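Local coordinates for FYVE, RhoGEF and PH domain-containing protein 5 (Homo sapiens, PDB 3MPX) that activates the small GTPase CDC42 by exchanging its bound GDP for GTP, including in the response of cells to VEGF, at residues R259-L263 with Y272-Q276; E29-E34 with Y176-L180. All coordinates share one frame; numbering follows the deposited sequence.

Contact 1. Residues R259-L263 with Y272-Q276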
ATOM      1  N   ARG A 259       4.729  17.347 -25.316  1.00 32.32           N
ATOM      2  CA  ARG A 259       5.462  16.381 -24.483  1.00 31.32           C
ATOM      3  C   ARG A 259       4.504  15.596 -23.580  1.00 34.64           C
ATOM      4  O   ARG A 259       3.612  16.199 -22.979  1.00 35.13           O
ATOM      5  CB  ARG A 259       6.568  17.067 -23.664  1.00 28.89           C
ATOM      6  CG  ARG A 259       7.890  17.165 -24.419  1.00 32.75           C
ATOM      7  N   PRO A 260       4.651  14.251 -23.492  1.00 29.57           N
ATOM      8  CA  PRO A 260       3.706  13.452 -22.688  1.00 28.94           C
ATOM      9  C   PRO A 260       3.846  13.561 -21.166  1.00 31.89           C
ATOM     10  O   PRO A 260       4.957  13.501 -20.616  1.00 31.04           O
ATOM     11  CB  PRO A 260       3.997  12.025 -23.136  1.00 30.68           C
ATOM     12  CG  PRO A 260       5.422  12.039 -23.545  1.00 35.03           C
ATOM     13  CD  PRO A 260       5.640  13.388 -24.171  1.00 30.82           C
ATOM     14  N   ARG A 261       2.697  13.672 -20.484  1.00 27.73           N
ATOM     15  CA  ARG A 261       2.639  13.736 -19.027  1.00 27.56           C
ATOM     16  C   ARG A 261       1.584  12.741 -18.516  1.00 30.51           C
ATOM     17  O   ARG A 261       0.410  12.839 -18.910  1.00 31.14           O
ATOM     18  CB  ARG A 261       2.350  15.174 -18.514  1.00 28.49           C
ATOM     19  CG  ARG A 261       3.396  16.242 -18.880  1.00 42.15           C
ATOM     20  CD  ARG A 261       4.715  16.143 -18.120  1.00 50.29           C
ATOM     21  NE  ARG A 261       5.818  15.647 -18.954  1.00 53.06           N
ATOM     22  CZ  ARG A 261       6.738  16.418 -19.533  1.00 58.96           C
ATOM     23  NH1 ARG A 261       6.701  17.740 -19.381  1.00 32.30           N
ATOM     24  NH2 ARG A 261       7.710  15.872 -20.261  1.00 44.45           N
ATOM     25  N   HIS A 262       2.002  11.783 -17.651  1.00 23.75           N
ATOM     26  CA  HIS A 262       1.091  10.786 -17.099  1.00 22.77           C
ATOM     27  C   HIS A 262       0.499  11.286 -15.801  1.00 26.07           C
ATOM     28  O   HIS A 262       1.251  11.635 -14.900  1.00 26.73           O
ATOM     29  CB  HIS A 262       1.775   9.421 -16.927  1.00 23.70           C
ATOM     30  CG  HIS A 262       0.796   8.324 -16.677  1.00 27.09           C
ATOM     31  ND1 HIS A 262       0.170   7.673 -17.720  1.00 28.66           N
ATOM     32  CD2 HIS A 262       0.278   7.880 -15.504  1.00 28.95           C
ATOM     33  CE1 HIS A 262      -0.673   6.825 -17.155  1.00 28.26           C
ATOM     34  NE2 HIS A 262      -0.644   6.916 -15.820  1.00 28.62           N
ATOM     35  N   LEU A 263      -0.847  11.305 -15.694  1.00 21.82           N
ATOM     36  CA  LEU A 263      -1.578  11.841 -14.534  1.00 21.44           C
ATOM     37  C   LEU A 263      -2.208  10.819 -13.579  1.00 24.83           C
ATOM     38  O   LEU A 263      -3.101  10.075 -14.000  1.00 25.79           O
ATOM     39  CB  LEU A 263      -2.739  12.762 -15.006  1.00 21.52           C
ATOM     40  CG  LEU A 263      -2.485  13.966 -15.917  1.00 26.03           C
ATOM     41  CD1 LEU A 263      -3.685  14.851 -15.922  1.00 25.82           C
ATOM     42  CD2 LEU A 263      -1.281  14.783 -15.474  1.00 29.37           C
ATOM     43  N   TYR A 272       1.455  14.597 -11.186  1.00 32.42           N
ATOM     44  CA  TYR A 272       1.803  15.072 -12.524  1.00 31.69           C
ATOM     45  C   TYR A 272       3.145  14.460 -12.804  1.00 29.83           C
ATOM     46  O   TYR A 272       4.122  14.794 -12.130  1.00 29.88           O
ATOM     47  CB  TYR A 272       1.878  16.609 -12.505  1.00 34.75           C
ATOM     48  CG  TYR A 272       2.011  17.264 -13.860  1.00 38.26           C
ATOM     49  CD1 TYR A 272       3.209  17.855 -14.255  1.00 40.13           C
ATOM     50  CD2 TYR A 272       0.918  17.377 -14.709  1.00 39.66           C
ATOM     51  CE1 TYR A 272       3.325  18.503 -15.484  1.00 40.55           C
ATOM     52  CE2 TYR A 272       1.027  17.997 -15.947  1.00 41.28           C
ATOM     53  CZ  TYR A 272       2.230  18.573 -16.325  1.00 50.24           C
ATOM     54  OH  TYR A 272       2.317  19.199 -17.544  1.00 53.96           O
ATOM     55  N   THR A 273       3.182  13.472 -13.698  1.00 22.87           N
ATOM     56  CA  THR A 273       4.416  12.729 -13.947  1.00 22.15           C
ATOM     57  C   THR A 273       4.844  12.769 -15.443  1.00 25.97           C
ATOM     58  O   THR A 273       4.225  13.458 -16.261  1.00 24.57           O
ATOM     59  CB  THR A 273       4.331  11.235 -13.384  1.00 21.47           C
ATOM     60  OG1 THR A 273       3.722  10.359 -14.326  1.00 16.81           O
ATOM     61  CG2 THR A 273       3.599  11.110 -12.057  1.00 14.86           C
ATOM     62  N   TYR A 274       5.937  12.037 -15.759  1.00 22.01           N
ATOM     63  CA  TYR A 274       6.466  11.827 -17.091  1.00 21.53           C
ATOM     64  C   TYR A 274       6.676  10.313 -17.285  1.00 28.85           C
ATOM     65  O   TYR A 274       7.474   9.692 -16.557  1.00 29.69           O
ATOM     66  CB  TYR A 274       7.780  12.588 -17.344  1.00 21.49           C
ATOM     67  CG  TYR A 274       8.547  12.037 -18.531  1.00 22.21           C
ATOM     68  CD1 TYR A 274       8.075  12.204 -19.834  1.00 25.03           C
ATOM     69  CD2 TYR A 274       9.721  11.311 -18.352  1.00 22.20           C
ATOM     70  CE1 TYR A 274       8.756  11.666 -20.928  1.00 26.23           C
ATOM     71  CE2 TYR A 274      10.400  10.749 -19.436  1.00 22.98           C
ATOM     72  CZ  TYR A 274       9.921  10.943 -20.725  1.00 29.97           C
ATOM     73  OH  TYR A 274      10.599  10.431 -21.803  1.00 28.17           O
ATOM     74  N   PRO A 275       6.036   9.717 -18.308  1.00 24.86           N
ATOM     75  CA  PRO A 275       6.226   8.280 -18.532  1.00 24.60           C
ATOM     76  C   PRO A 275       7.570   7.921 -19.155  1.00 27.91           C
ATOM     77  O   PRO A 275       7.882   8.356 -20.259  1.00 28.03           O
ATOM     78  CB  PRO A 275       5.050   7.890 -19.433  1.00 26.50           C
ATOM     79  CG  PRO A 275       4.551   9.146 -20.018  1.00 31.06           C
ATOM     80  CD  PRO A 275       5.065  10.305 -19.251  1.00 26.54           C
ATOM     81  N   GLN A 276       8.346   7.094 -18.454  1.00 24.46           N
ATOM     82  CA  GLN A 276       9.658   6.617 -18.920  1.00 24.68           C
ATOM     83  C   GLN A 276       9.560   5.268 -19.671  1.00 30.56           C
ATOM     84  O   GLN A 276       8.568   4.554 -19.516  1.00 30.92           O
ATOM     85  CB  GLN A 276      10.659   6.513 -17.749  1.00 25.55           C
ATOM     86  CG  GLN A 276      10.960   7.843 -17.057  1.00 30.30           C
ATOM     87  CD  GLN A 276      11.600   7.681 -15.692  1.00 53.27           C
ATOM     88  OE1 GLN A 276      11.261   8.396 -14.735  1.00 52.17           O
ATOM     89  NE2 GLN A 276      12.560   6.765 -15.570  1.00 38.06           N
TER

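Contact 2. Residues E29-E34 with Y176-L180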
ATOM      1  N   GLU A  29      16.778  -4.262  -0.313  1.00 17.75           N
ATOM      2  CA  GLU A  29      15.582  -3.411  -0.172  1.00 17.68           C
ATOM      3  C   GLU A  29      14.499  -4.141   0.618  1.00 21.36           C
ATOM      4  O   GLU A  29      13.759  -3.523   1.384  1.00 20.73           O
ATOM      5  CB  GLU A  29      15.029  -2.991  -1.546  1.00 19.43           C
ATOM      6  CG  GLU A  29      14.152  -1.745  -1.489  1.00 34.70           C
ATOM      7  CD  GLU A  29      13.143  -1.525  -2.610  1.00 55.53           C
ATOM      8  OE1 GLU A  29      12.020  -1.055  -2.303  1.00 33.93           O
ATOM      9  OE2 GLU A  29      13.475  -1.794  -3.789  1.00 42.89           O
ATOM     10  N   LEU A  30      14.424  -5.461   0.431  1.00 18.70           N
ATOM     11  CA  LEU A  30      13.475  -6.328   1.103  1.00 18.76           C
ATOM     12  C   LEU A  30      13.856  -6.478   2.562  1.00 22.58           C
ATOM     13  O   LEU A  30      12.982  -6.345   3.414  1.00 22.97           O
ATOM     14  CB  LEU A  30      13.422  -7.686   0.393  1.00 19.16           C
ATOM     15  CG  LEU A  30      12.384  -8.693   0.873  1.00 24.24           C
ATOM     16  CD1 LEU A  30      10.952  -8.228   0.576  1.00 23.97           C
ATOM     17  CD2 LEU A  30      12.693 -10.085   0.320  1.00 26.10           C
ATOM     18  N   LEU A  31      15.159  -6.698   2.860  1.00 18.15           N
ATOM     19  CA  LEU A  31      15.635  -6.826   4.240  1.00 17.34           C
ATOM     20  C   LEU A  31      15.457  -5.541   5.052  1.00 19.18           C
ATOM     21  O   LEU A  31      14.940  -5.607   6.155  1.00 19.44           O
ATOM     22  CB  LEU A  31      17.101  -7.287   4.280  1.00 17.60           C
ATOM     23  CG  LEU A  31      17.778  -7.492   5.667  1.00 21.80           C
ATOM     24  CD1 LEU A  31      17.101  -8.567   6.486  1.00 21.73           C
ATOM     25  CD2 LEU A  31      19.229  -7.845   5.502  1.00 23.00           C
ATOM     26  N   SER A  32      15.878  -4.389   4.516  1.00 14.98           N
ATOM     27  CA  SER A  32      15.803  -3.102   5.208  1.00 14.76           C
ATOM     28  C   SER A  32      14.367  -2.733   5.579  1.00 17.69           C
ATOM     29  O   SER A  32      14.110  -2.321   6.727  1.00 15.87           O
ATOM     30  CB  SER A  32      16.461  -1.996   4.382  1.00 18.82           C
ATOM     31  OG  SER A  32      16.217  -2.121   2.991  1.00 25.96           O
ATOM     32  N   SER A  33      13.436  -2.907   4.600  1.00 14.18           N
ATOM     33  CA  SER A  33      12.005  -2.656   4.764  1.00 13.08           C
ATOM     34  C   SER A  33      11.370  -3.701   5.688  1.00 16.32           C
ATOM     35  O   SER A  33      10.436  -3.364   6.422  1.00 16.97           O
ATOM     36  CB  SER A  33      11.294  -2.602   3.415  1.00 14.37           C
ATOM     37  OG  SER A  33      11.370  -3.825   2.709  1.00 17.96           O
ATOM     38  N   GLU A  34      11.886  -4.948   5.683  1.00 11.09           N
ATOM     39  CA  GLU A  34      11.380  -5.957   6.607  1.00 11.37           C
ATOM     40  C   GLU A  34      11.713  -5.558   8.052  1.00 16.97           C
ATOM     41  O   GLU A  34      10.820  -5.635   8.890  1.00 18.25           O
ATOM     42  CB  GLU A  34      11.892  -7.369   6.294  1.00 12.32           C
ATOM     43  CG  GLU A  34      11.134  -8.454   7.044  1.00 21.34           C
ATOM     44  CD  GLU A  34       9.679  -8.700   6.666  1.00 35.33           C
ATOM     45  OE1 GLU A  34       9.267  -8.339   5.540  1.00 19.47           O
ATOM     46  OE2 GLU A  34       8.954  -9.293   7.494  1.00 27.42           O
ATOM     47  N   TYR A 176       5.550  -6.969  -0.944  1.00 11.56           N
ATOM     48  CA  TYR A 176       6.230  -8.205  -1.358  1.00 11.39           C
ATOM     49  C   TYR A 176       5.951  -8.436  -2.859  1.00 16.61           C
ATOM     50  O   TYR A 176       6.884  -8.668  -3.617  1.00 17.51           O
ATOM     51  CB  TYR A 176       5.738  -9.414  -0.559  1.00 12.89           C
ATOM     52  CG  TYR A 176       6.104  -9.468   0.910  1.00 15.26           C
ATOM     53  CD1 TYR A 176       7.338  -9.001   1.362  1.00 16.84           C
ATOM     54  CD2 TYR A 176       5.280 -10.112   1.827  1.00 16.43           C
ATOM     55  CE1 TYR A 176       7.697  -9.092   2.706  1.00 16.65           C
ATOM     56  CE2 TYR A 176       5.630 -10.211   3.172  1.00 17.57           C
ATOM     57  CZ  TYR A 176       6.829  -9.680   3.611  1.00 25.19           C
ATOM     58  OH  TYR A 176       7.151  -9.762   4.940  1.00 28.08           O
ATOM     59  N   GLN A 177       4.679  -8.280  -3.291  1.00 11.72           N
ATOM     60  CA  GLN A 177       4.239  -8.365  -4.683  1.00  9.74           C
ATOM     61  C   GLN A 177       5.046  -7.448  -5.587  1.00 12.87           C
ATOM     62  O   GLN A 177       5.626  -7.939  -6.546  1.00 12.82           O
ATOM     63  CB  GLN A 177       2.757  -8.031  -4.788  1.00 10.59           C
ATOM     64  CG  GLN A 177       1.868  -9.211  -4.409  1.00 29.33           C
ATOM     65  CD  GLN A 177       0.382  -8.943  -4.506  1.00 61.49           C
ATOM     66  OE1 GLN A 177      -0.408  -9.880  -4.660  1.00 59.97           O
ATOM     67  NE2 GLN A 177      -0.051  -7.677  -4.390  1.00 54.92           N
ATOM     68  N   VAL A 178       5.168  -6.147  -5.253  1.00  9.72           N
ATOM     69  CA  VAL A 178       5.940  -5.219  -6.099  1.00 10.18           C
ATOM     70  C   VAL A 178       7.452  -5.544  -6.067  1.00 16.43           C
ATOM     71  O   VAL A 178       8.072  -5.575  -7.128  1.00 16.01           O
ATOM     72  CB  VAL A 178       5.660  -3.691  -5.895  1.00 13.15           C
ATOM     73  CG1 VAL A 178       4.178  -3.379  -5.936  1.00 12.35           C
ATOM     74  CG2 VAL A 178       6.286  -3.139  -4.622  1.00 12.98           C
ATOM     75  N   LEU A 179       8.021  -5.813  -4.877  1.00 14.30           N
ATOM     76  CA  LEU A 179       9.439  -6.137  -4.733  1.00 14.83           C
ATOM     77  C   LEU A 179       9.787  -7.437  -5.445  1.00 19.21           C
ATOM     78  O   LEU A 179      10.783  -7.475  -6.179  1.00 20.05           O
ATOM     79  CB  LEU A 179       9.847  -6.241  -3.248  1.00 15.16           C
ATOM     80  CG  LEU A 179      10.223  -4.943  -2.549  1.00 20.56           C
ATOM     81  CD1 LEU A 179       9.689  -4.916  -1.144  1.00 20.56           C
ATOM     82  CD2 LEU A 179      11.719  -4.778  -2.494  1.00 25.37           C
ATOM     83  N   LEU A 180       8.957  -8.487  -5.251  1.00 13.79           N
ATOM     84  CA  LEU A 180       9.198  -9.813  -5.797  1.00 13.91           C
ATOM     85  C   LEU A 180       9.065  -9.853  -7.302  1.00 21.24           C
ATOM     86  O   LEU A 180       9.787 -10.620  -7.966  1.00 21.54           O
ATOM     87  CB  LEU A 180       8.335 -10.866  -5.101  1.00 14.14           C
ATOM     88  CG  LEU A 180       8.834 -11.229  -3.678  1.00 18.64           C
ATOM     89  CD1 LEU A 180       7.772 -11.892  -2.886  1.00 18.48           C
ATOM     90  CD2 LEU A 180      10.079 -12.118  -3.723  1.00 21.85           C
TER

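Contact 1. Residues R259-L263 with Y272-Q276
His262 and Thr273 hold this piece of hairpin together, and the backbone carbonyl of His262 takes two bonds from Thr273. The amide, Thr273 N to His262 O, spans 2.9 Å with an N-H...O angle of 143°; the hydroxyl, Thr273 OG1 to His262 O, spans 2.8 Å. Both donors are tilted out of the carbonyl plane and arrive from opposite faces of it. With chi1 at 85°, OG1 sits between the backbone N and the carbonyl carbon of its own residue, which turns the hydroxyl back onto the facing strand.

The return bond, His262 N to Thr273 O, is weak at 3.1 Å, with an N-H...O angle of 128°. Thr273 O also receives a CA-H...O contact from Arg261 CA. Beyond this pair the strands splay: Pro275 brings no N-H, and its CD lies by the carbonyl of Pro260. Pro260 O sits at the edge of the Tyr274 ring, in its plane, and accepts a weak bond from Arg261 NE at 2.8 Å. A side chain bent at chi2 and chi3 is what folds the arginine back to its neighbour's carbonyl.

One residue past His262, Leu263 and Tyr272 form a non-hydrogen-bonded antiparallel pair with their side chains alongside each other, Leu263 CD2 3.5 Å from Tyr272 CD2. Arg261 CG comes within 3.4 Å of Tyr272 OH, so the aliphatic part of the arginine packs by the phenol end. The His262 imidazole bonds through ND1 to Thr249 and through NE2 to Glu247, both on strand 244-254, which flanks strand 257-266 in the PH-domain sheet. The chemistry thus implies that, within these residues, the polar link is concentrated on His262 O, while the histidine ring is committed to strand 244-254.

Contact 2. Residues E29-E34 with Y176-L180
This is a helix-to-helix contact in the core of the DH domain, where segments 29-34 and 176-180 run nearly antiparallel (159°), with axes 11.3 Å apart at closest approach and side chains filling the space between the backbones. The helices carry conserved regions 1 and 3 of the DH fold, which in relatives form much of the GTPase-binding face and probably do so here. Leu30 CD1 lies at the edge of the Tyr176 ring, 3.8 Å from Tyr176 CD1, and also packs on Leu179 CD1. The second methyl of Leu179, CD2, is crossed by the extended chain of Glu29, whose CD comes within 3.6 Å.

The polar link is Tyr176 OH to Glu34 OE1, 2.6 Å, with the tyrosine as donor. It comes in on the syn side, 20° out of the carboxylate plane. A bend at chi2 (68°) turns the carboxylate of Glu34 back to meet the phenol. Arg172, on helix 162-184, forms a salt bridge to the same OE1, and His86 bonds OE2.

Around the pair, Ile89 of helix 66-98 touches Glu34, Phe110 meets the Tyr176 ring edge-to-face, and Ile204 of helix 192-214 packs on that tyrosine too.

Starting from the N terminus, the chain enters helix 21-59 and later returns along helix 162-184, where contact 2 closes a loop of 141 mostly helical residues and joins the first long helix of the DH domain to a late one. It then runs through helices 192-214 and 218-230 into the PH domain, where contact 1 closes a short loop of eight residues between neighbouring strands. The two loops follow one another, neither nesting nor crossing. Their centres lie 26 Å apart and the nearest atoms about 15 Å, without touching: contact 2 ties distant parts of a helical domain together, contact 1 a local hairpin.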